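Local coordinates for soluble inorganic pyrophosphatase (Toxoplasma gondii, PDB 5WRT), which probably hydrolyses inorganic diphosphate to phosphate with the help of magnesium ions, as a type I member of the soluble pyrophosphatase family, at residues H31-F36 with A95-W100; L46-V51 with G134-V139; L89-G94 with D122-G127; G143-I148 with K156-R161. All blocks are in the same frame, centred on the assembly; numbering follows the deposited sequence.

Four contacts follow one closed beta barrel from its margin to its metal site. Interactions 2, 3 and 4 are buried and run on antiparallel backbone ladders; interactions 2 and 4 share strand 136-149, while strands 47-53 and 92-95, used by interactions 2 and 3, are neighbours in the same sheet. Interaction 1 is only partly buried and joins two loops, so a glutamine side chain does the work that backbone pairing does elsewhere. Chemistry changes with place: interaction 2 is largely aliphatic, interaction 3 brings an aspartate between two magnesium ions, and interaction 4 supplies the lysine that bonds to that aspartate.

Interaction 1 of 4, residues H31-F36 with A95-W100; sequences HDIPLF and AFPQTW
Phe96 meets Leu35 through its CB rather than its ring: Leu35 CD1 lies 3.8 Å from Phe96 CB and comes to the ring at a slant. Leu35 reaches there because its CG stands opposite the backbone N (chi1 174°), which carries the branched end along the 95-100 loop. The next residue, Pro97, is met both on its ring and at its carbonyl. Its CB rests 3.4 Å from Ile33 O, its CG touches Ile33 CG2 at 3.8 Å, and its own carbonyl oxygen has Leu35 CD1 at 3.6 Å. Gln98 then makes the polar join, from a backbone in the left-handed helical region. An extended chain beyond CG lets its amide reach the backbone of 31-36. Gln98 NE2 donates to His31 O at 3.0 Å, nearly straight at 172°, with the acceptor close to the amide plane, while the donor sits above the plane of the carbonyl. At the other corner, Gln98 OE1 receives a weak, bent bond from Leu35 N at 3.4 Å. One amide thus spans two backbone groups four residues apart. Thr99 ends the contact, its side chain crossing that of Leu35 at about a right angle, CG2 near CD2; its hydroxyl turns back to donate to Phe96 O at 2.6 Å and accepts from Leu121 N. Helix 214-232 lies alongside, with His225 against Leu35 and Tyr228 bonded to His31 ND1. Two irregular loops, tied by a side-chain amide beside strand 47-53, here flank the five-stranded, OB-like barrel of type I pyrophosphatases.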
loop_
_atom_site.group_PDB
_atom_site.type_symbol
_atom_site.label_atom_id
_atom_site.label_comp_id
_atom_site.label_asym_id
_atom_site.label_seq_id
_atom_site.Cartn_x
_atom_site.Cartn_y
_atom_site.Cartn_z
ATOM N N HIS A 31 4.899 -30.105 -0.413
ATOM C CA HIS A 31 4.641 -31.463 0.047
ATOM C C HIS A 31 5.745 -32.018 0.943
ATOM O O HIS A 31 5.442 -32.677 1.943
ATOM C CB HIS A 31 4.459 -32.408 -1.143
ATOM C CG HIS A 31 3.274 -32.096 -1.996
ATOM N ND1 HIS A 31 1.978 -32.199 -1.538
ATOM C CD2 HIS A 31 3.188 -31.700 -3.287
ATOM C CE1 HIS A 31 1.145 -31.870 -2.508
ATOM N NE2 HIS A 31 1.853 -31.562 -3.580
ATOM N N ASP A 32 7.016 -31.786 0.614
ATOM C CA ASP A 32 8.083 -32.542 1.254
ATOM C C ASP A 32 8.879 -31.753 2.283
ATOM O O ASP A 32 9.724 -32.341 2.961
ATOM C CB ASP A 32 9.047 -33.081 0.193
ATOM C CG ASP A 32 8.338 -33.629 -1.032
ATOM O OD1 ASP A 32 7.397 -34.439 -0.896
ATOM O OD2 ASP A 32 8.720 -33.214 -2.154
ATOM N N ILE A 33 8.628 -30.457 2.432
ATOM C CA ILE A 33 9.254 -29.677 3.503
ATOM C C ILE A 33 8.406 -29.792 4.762
ATOM O O ILE A 33 7.196 -29.539 4.711
ATOM C CB ILE A 33 9.455 -28.215 3.090
ATOM C CG1 ILE A 33 10.500 -28.130 1.980
ATOM C CG2 ILE A 33 9.884 -27.370 4.283
ATOM C CD1 ILE A 33 10.937 -26.732 1.662
ATOM N N PRO A 34 8.986 -30.173 5.899
ATOM C CA PRO A 34 8.193 -30.262 7.128
ATOM C C PRO A 34 7.716 -28.888 7.569
ATOM O O PRO A 34 8.438 -27.894 7.458
ATOM C CB PRO A 34 9.172 -30.871 8.139
ATOM C CG PRO A 34 10.520 -30.510 7.617
ATOM C CD PRO A 34 10.397 -30.538 6.120
ATOM N N LEU A 35 6.473 -28.837 8.050
ATOM C CA LEU A 35 5.940 -27.580 8.563
ATOM C C LEU A 35 6.689 -27.133 9.814
ATOM O O LEU A 35 6.942 -25.938 9.997
ATOM C CB LEU A 35 4.446 -27.722 8.854
ATOM C CG LEU A 35 3.788 -26.520 9.536
ATOM C CD1 LEU A 35 3.955 -25.266 8.691
ATOM C CD2 LEU A 35 2.321 -26.794 9.816
ATOM N N PHE A 36 7.059 -28.079 10.677
ATOM C CA PHE A 36 7.807 -27.787 11.896
ATOM C C PHE A 36 9.254 -28.229 11.730
ATOM O O PHE A 36 9.546 -29.433 11.797
ATOM C CB PHE A 36 7.175 -28.475 13.109
ATOM C CG PHE A 36 5.725 -28.141 13.312
ATOM C CD1 PHE A 36 5.351 -26.928 13.864
ATOM C CD2 PHE A 36 4.735 -29.047 12.965
ATOM C CE1 PHE A 36 4.019 -26.620 14.058
ATOM C CE2 PHE A 36 3.401 -28.744 13.157
ATOM C CZ PHE A 36 3.043 -27.528 13.705
ATOM N N ALA A 95 4.268 -18.868 1.985
ATOM C CA ALA A 95 3.252 -19.802 2.441
ATOM C C ALA A 95 3.883 -20.848 3.346
ATOM O O ALA A 95 5.094 -21.081 3.317
ATOM C CB ALA A 95 2.544 -20.480 1.261
ATOM N N PHE A 96 3.038 -21.472 4.155
ATOM C CA PHE A 96 3.440 -22.570 5.024
ATOM C C PHE A 96 3.362 -23.884 4.258
ATOM O O PHE A 96 2.334 -24.162 3.628
ATOM C CB PHE A 96 2.542 -22.648 6.252
ATOM C CG PHE A 96 2.686 -21.484 7.193
ATOM C CD1 PHE A 96 3.842 -21.311 7.934
ATOM C CD2 PHE A 96 1.658 -20.565 7.338
ATOM C CE1 PHE A 96 3.973 -20.242 8.804
ATOM C CE2 PHE A 96 1.781 -19.494 8.205
ATOM C CZ PHE A 96 2.941 -19.333 8.939
ATOM N N PRO A 97 4.413 -24.703 4.274
ATOM C CA PRO A 97 4.319 -26.027 3.649
ATOM C C PRO A 97 3.297 -26.898 4.362
ATOM O O PRO A 97 3.004 -26.707 5.545
ATOM C CB PRO A 97 5.735 -26.599 3.795
ATOM C CG PRO A 97 6.607 -25.442 4.155
ATOM C CD PRO A 97 5.734 -24.466 4.873
ATOM N N GLN A 98 2.749 -27.859 3.616
ATOM C CA GLN A 98 1.844 -28.867 4.168
ATOM C C GLN A 98 0.647 -28.220 4.858
ATOM O O GLN A 98 0.183 -28.676 5.905
ATOM C CB GLN A 98 2.588 -29.807 5.119
ATOM C CG GLN A 98 3.772 -30.499 4.459
ATOM C CD GLN A 98 4.572 -31.360 5.415
ATOM O OE1 GLN A 98 4.452 -31.234 6.634
ATOM N NE2 GLN A 98 5.398 -32.239 4.864
ATOM N N THR A 99 0.153 -27.136 4.268
ATOM C CA THR A 99 -1.066 -26.484 4.714
ATOM C C THR A 99 -1.987 -26.297 3.520
ATOM O O THR A 99 -1.534 -26.148 2.382
ATOM C CB THR A 99 -0.788 -25.121 5.371
ATOM O OG1 THR A 99 -0.123 -24.262 4.435
ATOM C CG2 THR A 99 0.072 -25.288 6.615
ATOM N N TRP A 100 -3.287 -26.304 3.793
ATOM C CA TRP A 100 -4.285 -26.121 2.747
ATOM C C TRP A 100 -5.512 -25.498 3.386
ATOM O O TRP A 100 -6.071 -26.063 4.329
ATOM C CB TRP A 100 -4.640 -27.445 2.071
ATOM C CG TRP A 100 -5.623 -27.296 0.946
ATOM C CD1 TRP A 100 -5.542 -26.429 -0.105
ATOM C CD2 TRP A 100 -6.836 -28.036 0.761
ATOM N NE1 TRP A 100 -6.628 -26.585 -0.933
ATOM C CE2 TRP A 100 -7.437 -27.565 -0.423
ATOM C CE3 TRP A 100 -7.471 -29.051 1.483
ATOM C CZ2 TRP A 100 -8.642 -28.075 -0.903
ATOM C CZ3 TRP A 100 -8.663 -29.559 1.002
ATOM C CH2 TRP A 100 -9.240 -29.068 -0.176
#

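Interaction 2 of 4, residues L46-V51 with G134-V139; sequences LFNMVV and GGVVPV
Phe47 and Val139 exchange two backbone bonds, Val139 N to Phe47 O at 2.6 Å and Phe47 N to Val139 O at 2.8 Å, opening an antiparallel ladder in the OB-like barrel of the family. Met49 and Val137 form the next hydrogen-bonded pair, and Asn48 with Pro138 and Val50 with Val136 are the non-hydrogen-bonded ones. Where the ladder ends, Val51 is held at both its polar backbone atoms: its N donates to Gly135 O at 2.8 Å, and its O accepts from Gly134 N at 2.8 Å. Gly134 turns with a positive phi (85°), a backbone conformation open to glycine, which has no CB to meet the preceding carbonyl O.

On the face of Asn48, the amide turns toward the partner strand, bringing OD1 alongside the Pro138 ring and 3.5 Å from Pro138 N, which has no hydrogen to give, and ND2 bonds weakly to Pro34 O. Leu46 CD1 reaches Pro138 CB at 3.9 Å. On the other face, Met49 extends away toward Val123 and Glu125, and Val139 packs on Ala159. Val139 CG1, opposite its carbonyl carbon (chi1 -58°), touches Met49 CB at 3.9 Å, while CG2 presses on Phe47 O at 3.3 Å.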
loop_
_atom_site.group_PDB
_atom_site.type_symbol
_atom_site.label_atom_id
_atom_site.label_comp_id
_atom_site.label_asym_id
_atom_site.label_seq_id
_atom_site.Cartn_x
_atom_site.Cartn_y
_atom_site.Cartn_z
ATOM N N LEU A 46 8.634 -23.051 16.086
ATOM C CA LEU A 46 9.065 -22.578 14.781
ATOM C C LEU A 46 8.256 -23.249 13.683
ATOM O O LEU A 46 7.987 -24.453 13.741
ATOM C CB LEU A 46 10.557 -22.850 14.562
ATOM C CG LEU A 46 11.518 -22.059 15.450
ATOM C CD1 LEU A 46 12.961 -22.331 15.054
ATOM C CD2 LEU A 46 11.209 -20.572 15.370
ATOM N N PHE A 47 7.867 -22.461 12.686
ATOM C CA PHE A 47 7.234 -22.962 11.478
ATOM C C PHE A 47 8.148 -22.629 10.311
ATOM O O PHE A 47 8.785 -21.571 10.299
ATOM C CB PHE A 47 5.857 -22.329 11.225
ATOM C CG PHE A 47 4.888 -22.465 12.366
ATOM C CD1 PHE A 47 4.994 -21.657 13.485
ATOM C CD2 PHE A 47 3.852 -23.383 12.304
ATOM C CE1 PHE A 47 4.095 -21.770 14.527
ATOM C CE2 PHE A 47 2.950 -23.502 13.342
ATOM C CZ PHE A 47 3.071 -22.694 14.455
ATOM N N ASN A 48 8.213 -23.516 9.328
ATOM C CA ASN A 48 8.965 -23.206 8.123
ATOM C C ASN A 48 8.112 -22.372 7.181
ATOM O O ASN A 48 6.906 -22.597 7.042
ATOM C CB ASN A 48 9.450 -24.479 7.429
ATOM C CG ASN A 48 10.885 -24.823 7.784
ATOM O OD1 ASN A 48 11.705 -23.936 8.032
ATOM N ND2 ASN A 48 11.200 -26.110 7.794
ATOM N N MET A 49 8.744 -21.389 6.551
ATOM C CA MET A 49 8.090 -20.520 5.587
ATOM C C MET A 49 8.794 -20.654 4.248
ATOM O O MET A 49 10.020 -20.519 4.172
ATOM C CB MET A 49 8.114 -19.062 6.054
ATOM C CG MET A 49 7.921 -18.049 4.933
ATOM S SD MET A 49 8.094 -16.346 5.504
ATOM C CE MET A 49 7.505 -15.442 4.071
ATOM N N VAL A 50 8.024 -20.931 3.203
ATOM C CA VAL A 50 8.540 -20.932 1.840
ATOM C C VAL A 50 8.338 -19.527 1.290
ATOM O O VAL A 50 7.203 -19.082 1.097
ATOM C CB VAL A 50 7.843 -21.984 0.968
ATOM C CG1 VAL A 50 8.293 -21.855 -0.483
ATOM C CG2 VAL A 50 8.127 -23.384 1.496
ATOM N N VAL A 51 9.438 -18.823 1.047
ATOM C CA VAL A 51 9.373 -17.451 0.559
ATOM C C VAL A 51 9.059 -17.486 -0.930
ATOM O O VAL A 51 9.825 -18.045 -1.722
ATOM C CB VAL A 51 10.685 -16.704 0.832
ATOM C CG1 VAL A 51 10.606 -15.278 0.306
ATOM C CG2 VAL A 51 11.002 -16.719 2.320
ATOM N N GLY A 134 12.072 -18.783 -3.195
ATOM C CA GLY A 134 12.358 -20.167 -2.889
ATOM C C GLY A 134 13.115 -20.401 -1.600
ATOM O O GLY A 134 13.413 -21.558 -1.281
ATOM N N GLY A 135 13.452 -19.347 -0.860
ATOM C CA GLY A 135 14.065 -19.537 0.440
ATOM C C GLY A 135 13.121 -20.209 1.419
ATOM O O GLY A 135 11.902 -20.030 1.372
ATOM N N VAL A 136 13.699 -21.002 2.316
ATOM C CA VAL A 136 12.959 -21.678 3.374
ATOM C C VAL A 136 13.560 -21.237 4.700
ATOM O O VAL A 136 14.725 -21.541 4.992
ATOM C CB VAL A 136 13.008 -23.205 3.226
ATOM C CG1 VAL A 136 12.117 -23.871 4.266
ATOM C CG2 VAL A 136 12.594 -23.605 1.824
ATOM N N VAL A 137 12.775 -20.525 5.503
ATOM C CA VAL A 137 13.271 -19.983 6.765
ATOM C C VAL A 137 12.338 -20.372 7.905
ATOM O O VAL A 137 11.108 -20.337 7.748
ATOM C CB VAL A 137 13.442 -18.456 6.688
ATOM C CG1 VAL A 137 14.528 -18.094 5.688
ATOM C CG2 VAL A 137 12.133 -17.784 6.312
ATOM N N PRO A 138 12.872 -20.766 9.060
ATOM C CA PRO A 138 12.015 -20.985 10.232
ATOM C C PRO A 138 11.567 -19.653 10.812
ATOM O O PRO A 138 12.371 -18.735 10.990
ATOM C CB PRO A 138 12.923 -21.750 11.207
ATOM C CG PRO A 138 14.145 -22.136 10.413
ATOM C CD PRO A 138 14.274 -21.117 9.331
ATOM N N VAL A 139 10.275 -19.552 11.110
ATOM C CA VAL A 139 9.695 -18.311 11.601
ATOM C C VAL A 139 8.906 -18.592 12.870
ATOM O O VAL A 139 8.393 -19.696 13.082
ATOM C CB VAL A 139 8.788 -17.637 10.543
ATOM C CG1 VAL A 139 9.569 -17.350 9.270
ATOM C CG2 VAL A 139 7.570 -18.504 10.248
#

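Interaction 3 of 4, residues L89-G94 with D122-G127. With MG (magnesium ion), chain D; MG (magnesium ion), chain C.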
loop_
_atom_site.group_PDB
_atom_site.type_symbol
_atom_site.label_atom_id
_atom_site.label_comp_id
_atom_site.label_asym_id
_atom_site.label_seq_id
_atom_site.Cartn_x
_atom_site.Cartn_y
_atom_site.Cartn_z
ATOM N N LEU A 89 5.158 -5.089 -2.629
ATOM C CA LEU A 89 5.013 -5.648 -1.292
ATOM C C LEU A 89 6.259 -5.331 -0.473
ATOM O O LEU A 89 7.382 -5.595 -0.913
ATOM C CB LEU A 89 4.792 -7.158 -1.375
ATOM C CG LEU A 89 4.184 -7.877 -0.169
ATOM C CD1 LEU A 89 3.088 -7.046 0.477
ATOM C CD2 LEU A 89 3.637 -9.221 -0.608
ATOM N N TYR A 90 6.061 -4.770 0.717
ATOM C CA TYR A 90 7.163 -4.264 1.527
ATOM C C TYR A 90 7.679 -5.280 2.536
ATOM O O TYR A 90 8.454 -4.913 3.423
ATOM C CB TYR A 90 6.738 -2.990 2.260
ATOM C CG TYR A 90 6.126 -1.949 1.354
ATOM C CD1 TYR A 90 6.884 -1.327 0.372
ATOM C CD2 TYR A 90 4.789 -1.589 1.481
ATOM C CE1 TYR A 90 6.331 -0.377 -0.460
ATOM C CE2 TYR A 90 4.226 -0.637 0.652
ATOM C CZ TYR A 90 5.004 -0.035 -0.316
ATOM O OH TYR A 90 4.455 0.912 -1.147
ATOM N N TRP A 91 7.267 -6.540 2.428
ATOM C CA TRP A 91 7.693 -7.574 3.357
ATOM C C TRP A 91 7.842 -8.890 2.613
ATOM O O TRP A 91 7.175 -9.126 1.602
ATOM C CB TRP A 91 6.699 -7.728 4.518
ATOM C CG TRP A 91 6.351 -6.426 5.177
ATOM C CD1 TRP A 91 6.983 -5.850 6.240
ATOM C CD2 TRP A 91 5.300 -5.526 4.800
ATOM N NE1 TRP A 91 6.389 -4.652 6.553
ATOM C CE2 TRP A 91 5.352 -4.431 5.685
ATOM C CE3 TRP A 91 4.318 -5.543 3.804
ATOM C CZ2 TRP A 91 4.459 -3.362 5.603
ATOM C CZ3 TRP A 91 3.434 -4.481 3.725
ATOM C CH2 TRP A 91 3.510 -3.407 4.619
ATOM N N ASN A 92 8.737 -9.741 3.112
ATOM C CA ASN A 92 8.852 -11.090 2.578
ATOM C C ASN A 92 7.530 -11.827 2.752
ATOM O O ASN A 92 6.903 -11.772 3.814
ATOM C CB ASN A 92 9.981 -11.848 3.273
ATOM C CG ASN A 92 11.314 -11.140 3.148
ATOM O OD1 ASN A 92 11.898 -11.078 2.066
ATOM N ND2 ASN A 92 11.801 -10.595 4.256
ATOM N N TYR A 93 7.105 -12.516 1.697
ATOM C CA TYR A 93 5.772 -13.090 1.644
ATOM C C TYR A 93 5.841 -14.477 1.027
ATOM O O TYR A 93 6.597 -14.707 0.081
ATOM C CB TYR A 93 4.835 -12.186 0.838
ATOM C CG TYR A 93 3.406 -12.663 0.731
ATOM C CD1 TYR A 93 2.528 -12.530 1.799
ATOM C CD2 TYR A 93 2.922 -13.215 -0.450
ATOM C CE1 TYR A 93 1.216 -12.954 1.704
ATOM C CE2 TYR A 93 1.611 -13.640 -0.555
ATOM C CZ TYR A 93 0.762 -13.506 0.525
ATOM O OH TYR A 93 -0.544 -13.929 0.427
ATOM N N GLY A 94 5.043 -15.394 1.564
ATOM C CA GLY A 94 5.045 -16.757 1.078
ATOM C C GLY A 94 3.953 -17.610 1.684
ATOM O O GLY A 94 2.834 -17.136 1.897
ATOM N N ASP A 122 -1.103 -18.391 3.808
ATOM C CA ASP A 122 -0.182 -17.298 3.527
ATOM C C ASP A 122 0.461 -16.781 4.809
ATOM O O ASP A 122 -0.154 -16.770 5.878
ATOM C CB ASP A 122 -0.912 -16.151 2.826
ATOM C CG ASP A 122 -1.599 -16.588 1.548
ATOM O OD1 ASP A 122 -0.979 -17.331 0.759
ATOM O OD2 ASP A 122 -2.763 -16.190 1.335
ATOM N N VAL A 123 1.712 -16.336 4.690
ATOM C CA VAL A 123 2.459 -15.794 5.820
ATOM C C VAL A 123 3.258 -14.580 5.358
ATOM O O VAL A 123 3.862 -14.590 4.279
ATOM C CB VAL A 123 3.386 -16.856 6.458
ATOM C CG1 VAL A 123 4.291 -17.494 5.413
ATOM C CG2 VAL A 123 4.206 -16.248 7.590
ATOM N N VAL A 124 3.243 -13.528 6.172
ATOM C CA VAL A 124 4.049 -12.332 5.954
ATOM C C VAL A 124 5.169 -12.332 6.986
ATOM O O VAL A 124 4.908 -12.408 8.193
ATOM C CB VAL A 124 3.205 -11.051 6.056
ATOM C CG1 VAL A 124 4.017 -9.845 5.624
ATOM C CG2 VAL A 124 1.944 -11.173 5.215
ATOM N N GLU A 125 6.409 -12.247 6.516
ATOM C CA GLU A 125 7.573 -12.175 7.389
ATOM C C GLU A 125 8.031 -10.725 7.464
ATOM O O GLU A 125 8.252 -10.083 6.431
ATOM C CB GLU A 125 8.700 -13.072 6.874
ATOM C CG GLU A 125 9.756 -13.425 7.911
ATOM C CD GLU A 125 10.780 -12.327 8.107
ATOM O OE1 GLU A 125 11.249 -11.759 7.097
ATOM O OE2 GLU A 125 11.122 -12.031 9.273
ATOM N N ILE A 126 8.174 -10.210 8.686
ATOM C CA ILE A 126 8.322 -8.777 8.905
ATOM C C ILE A 126 9.771 -8.378 9.165
ATOM O O ILE A 126 10.040 -7.218 9.494
ATOM C CB ILE A 126 7.409 -8.304 10.047
ATOM C CG1 ILE A 126 7.876 -8.889 11.380
ATOM C CG2 ILE A 126 5.967 -8.705 9.772
ATOM C CD1 ILE A 126 7.140 -8.334 12.578
ATOM N N GLY A 127 10.711 -9.305 9.012
ATOM C CA GLY A 127 12.106 -9.005 9.256
ATOM C C GLY A 127 12.677 -8.011 8.258
ATOM O O GLY A 127 12.098 -7.711 7.213
HETATM MG MG MG D . -0.352 -17.630 -1.257
HETATM MG MG MG C . -4.538 -17.123 1.284
HETATM O O HOH W 1 10.045 -8.130 5.713
HETATM O O HOH W 2 -4.382 -17.499 3.590
HETATM O O HOH W 3 -4.617 -16.614 -0.745
HETATM O O HOH W 4 -3.495 -19.079 1.171
HETATM O O HOH W 5 0.383 -17.881 -3.181
HETATM O O HOH W 6 -2.304 -17.723 -1.789
#
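Tyr93 and Asp122 are brought together by different first torsions: the tyrosine CG lies away from its own N (chi1 -179°), sending the ring along strand 122-125, and the aspartate CG lies away from its carbonyl carbon (chi1 -57°), lifting the carboxylate to the phenol. Tyr93 OH sits 3.1 Å from Asp122 CG, yet its angle suits a bond to neither carboxylate oxygen; OH and OD2 instead both bond to Lys156 NZ, which probably helps to fix both groups. The carboxylate bridges the two magnesium ions of the metal centre, one bound by Asp122 OD1 at 2.1 Å and the other by Asp122 OD2 at 2.0 Å. Three waters, Asp117 and Asp154 complete the OD2-bound ion; the OD1-bound ion has two waters among its other ligands. Val124 CG2 lies 3.7 Å from Tyr93 CD1, at the ring's edge.

Farther along the strands from the metals, Gly94 and Val123 exchange two backbone bonds, and Glu125 N donates to Asn92 O. Side chains continue the pairing: Asn92 ND2 makes a bent hydrogen bond to Glu125 OE1 at 3.1 Å, with OE1 tilted out of the amide plane; the two side chains run side by side, their flat ends 23° apart. Asn92 OD1 is held by the backbone N of Leu131 and of Lys55. A water donates hydrogen bonds to Glu125 O and Gly127 O, at 2.7 and 2.6 Å. Trp91 CB packs on Val124 CG1 at 3.6 Å.

Helix 183-193 covers Trp91 and Val124 through Ile187, strand 47-53 adds Met49 and Ile53, and Trp193 of the second subunit stacks edge-to-face with Trp91.

Interaction 4 of 4, residues G143-I148 with K156-R161; sequences GALAMI and KVLAIR
A beta hairpin of strands 136-149 and 152-161 holds this contact, in which Gly143 and Leu158 form one hydrogen-bonded antiparallel pair and Leu145 and Lys156 the next. Leu158 N donates to Gly143 O at 2.6 Å; the return bond, Gly143 N to Leu158 O, is looser at 3.3 Å and bent to 141°. The inner pair is more even, Leu145 N reaching Lys156 O at 3.0 Å and Lys156 N reaching Leu145 O at 2.9 Å, both close to straight. Between them Ala144 and Val157 form a non-hydrogen-bonded pair whose CA atoms come within 4.0 Å. Val157 has its CG1 lying opposite its backbone N (chi1 177°), which puts that methyl 3.5 Å from Gly143 O, while CG2 turns to Ala144 CB.

In the OB-like barrel these strands are neighbours, and strand 152-161 runs parallel to 115-125 on its other side, where Val157 O probably accepts from Val124 N. The face of Leu145, Lys156 and Leu158 meets helix 183-193: Leu145 rests on Ile187, and Phe191 lies on the Lys156 chain. Leu145 CD1 comes to 4.4 Å from Leu158 CD2. Bent at its second torsion, Lys156 carries NZ toward the magnesium site, where it makes a salt bridge with Asp154. Farther along, Met147 pairs through its backbone with Asp154, and its N also makes a weak 3.3 Å bond back to Leu145 O.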
loop_
_atom_site.group_PDB
_atom_site.type_symbol
_atom_site.label_atom_id
_atom_site.label_comp_id
_atom_site.label_asym_id
_atom_site.label_seq_id
_atom_site.Cartn_x
_atom_site.Cartn_y
_atom_site.Cartn_z
ATOM N N GLY A 143 0.952 -13.370 14.828
ATOM C CA GLY A 143 -0.422 -12.927 14.717
ATOM C C GLY A 143 -0.954 -13.213 13.332
ATOM O O GLY A 143 -0.275 -13.807 12.490
ATOM N N ALA A 144 -2.195 -12.783 13.109
ATOM C CA ALA A 144 -2.865 -13.083 11.852
ATOM C C ALA A 144 -3.979 -12.078 11.606
ATOM O O ALA A 144 -4.719 -11.724 12.527
ATOM C CB ALA A 144 -3.433 -14.507 11.848
ATOM N N LEU A 145 -4.088 -11.631 10.358
ATOM C CA LEU A 145 -5.179 -10.777 9.908
ATOM C C LEU A 145 -6.137 -11.616 9.074
ATOM O O LEU A 145 -5.704 -12.367 8.194
ATOM C CB LEU A 145 -4.651 -9.599 9.087
ATOM C CG LEU A 145 -3.876 -8.521 9.844
ATOM C CD1 LEU A 145 -2.944 -7.772 8.906
ATOM C CD2 LEU A 145 -4.838 -7.561 10.523
ATOM N N ALA A 146 -7.435 -11.492 9.352
ATOM C CA ALA A 146 -8.454 -12.304 8.687
ATOM C C ALA A 146 -9.046 -11.501 7.534
ATOM O O ALA A 146 -10.146 -10.954 7.619
ATOM C CB ALA A 146 -9.526 -12.737 9.680
ATOM N N MET A 147 -8.306 -11.448 6.431
ATOM C CA MET A 147 -8.778 -10.737 5.253
ATOM C C MET A 147 -9.859 -11.552 4.550
ATOM O O MET A 147 -9.762 -12.778 4.440
ATOM C CB MET A 147 -7.609 -10.432 4.314
ATOM C CG MET A 147 -7.907 -9.361 3.273
ATOM S SD MET A 147 -6.904 -9.471 1.777
ATOM C CE MET A 147 -7.533 -10.964 1.033
ATOM N N ILE A 148 -10.900 -10.862 4.092
ATOM C CA ILE A 148 -11.996 -11.468 3.344
ATOM C C ILE A 148 -11.928 -10.957 1.911
ATOM O O ILE A 148 -12.164 -9.770 1.654
ATOM C CB ILE A 148 -13.359 -11.159 3.975
ATOM C CG1 ILE A 148 -13.362 -11.535 5.458
ATOM C CG2 ILE A 148 -14.464 -11.900 3.240
ATOM C CD1 ILE A 148 -13.074 -12.994 5.714
ATOM N N LYS A 156 -3.755 -13.743 6.575
ATOM C CA LYS A 156 -2.376 -13.291 6.417
ATOM C C LYS A 156 -1.710 -13.432 7.782
ATOM O O LYS A 156 -1.867 -12.567 8.650
ATOM C CB LYS A 156 -2.311 -11.858 5.894
ATOM C CG LYS A 156 -3.084 -11.636 4.603
ATOM C CD LYS A 156 -2.578 -12.547 3.496
ATOM C CE LYS A 156 -3.355 -12.335 2.205
ATOM N NZ LYS A 156 -3.219 -13.483 1.265
ATOM N N VAL A 157 -0.992 -14.532 7.978
ATOM C CA VAL A 157 -0.280 -14.763 9.228
ATOM C C VAL A 157 0.968 -13.893 9.252
ATOM O O VAL A 157 1.692 -13.789 8.254
ATOM C CB VAL A 157 0.074 -16.255 9.379
ATOM C CG1 VAL A 157 0.878 -16.495 10.652
ATOM C CG2 VAL A 157 -1.184 -17.108 9.367
ATOM N N LEU A 158 1.226 -13.262 10.394
ATOM C CA LEU A 158 2.416 -12.445 10.576
ATOM C C LEU A 158 3.441 -13.228 11.383
ATOM O O LEU A 158 3.103 -13.862 12.386
ATOM C CB LEU A 158 2.083 -11.128 11.281
ATOM C CG LEU A 158 0.781 -10.437 10.869
ATOM C CD1 LEU A 158 0.475 -9.273 11.798
ATOM C CD2 LEU A 158 0.842 -9.969 9.422
ATOM N N ALA A 159 4.697 -13.176 10.945
ATOM C CA ALA A 159 5.736 -13.991 11.555
ATOM C C ALA A 159 7.062 -13.248 11.501
ATOM O O ALA A 159 7.221 -12.274 10.761
ATOM C CB ALA A 159 5.852 -15.354 10.864
ATOM N N ILE A 160 8.017 -13.719 12.299
ATOM C CA ILE A 160 9.354 -13.141 12.344
ATOM C C ILE A 160 10.375 -14.251 12.129
ATOM O O ILE A 160 10.274 -15.327 12.728
ATOM C CB ILE A 160 9.622 -12.389 13.664
ATOM C CG1 ILE A 160 11.050 -11.839 13.681
ATOM C CG2 ILE A 160 9.363 -13.278 14.874
ATOM C CD1 ILE A 160 11.265 -10.680 12.732
ATOM N N ARG A 161 11.343 -13.983 11.260
ATOM C CA ARG A 161 12.370 -14.954 10.908
ATOM C C ARG A 161 13.308 -15.204 12.084
ATOM O O ARG A 161 13.769 -14.260 12.731
ATOM C CB ARG A 161 13.145 -14.426 9.701
ATOM C CG ARG A 161 14.269 -15.287 9.195
ATOM C CD ARG A 161 14.921 -14.616 7.991
ATOM N NE ARG A 161 15.642 -13.402 8.366
ATOM C CZ ARG A 161 16.893 -13.386 8.816
ATOM N NH1 ARG A 161 17.567 -14.520 8.942
ATOM N NH2 ARG A 161 17.470 -12.236 9.137
#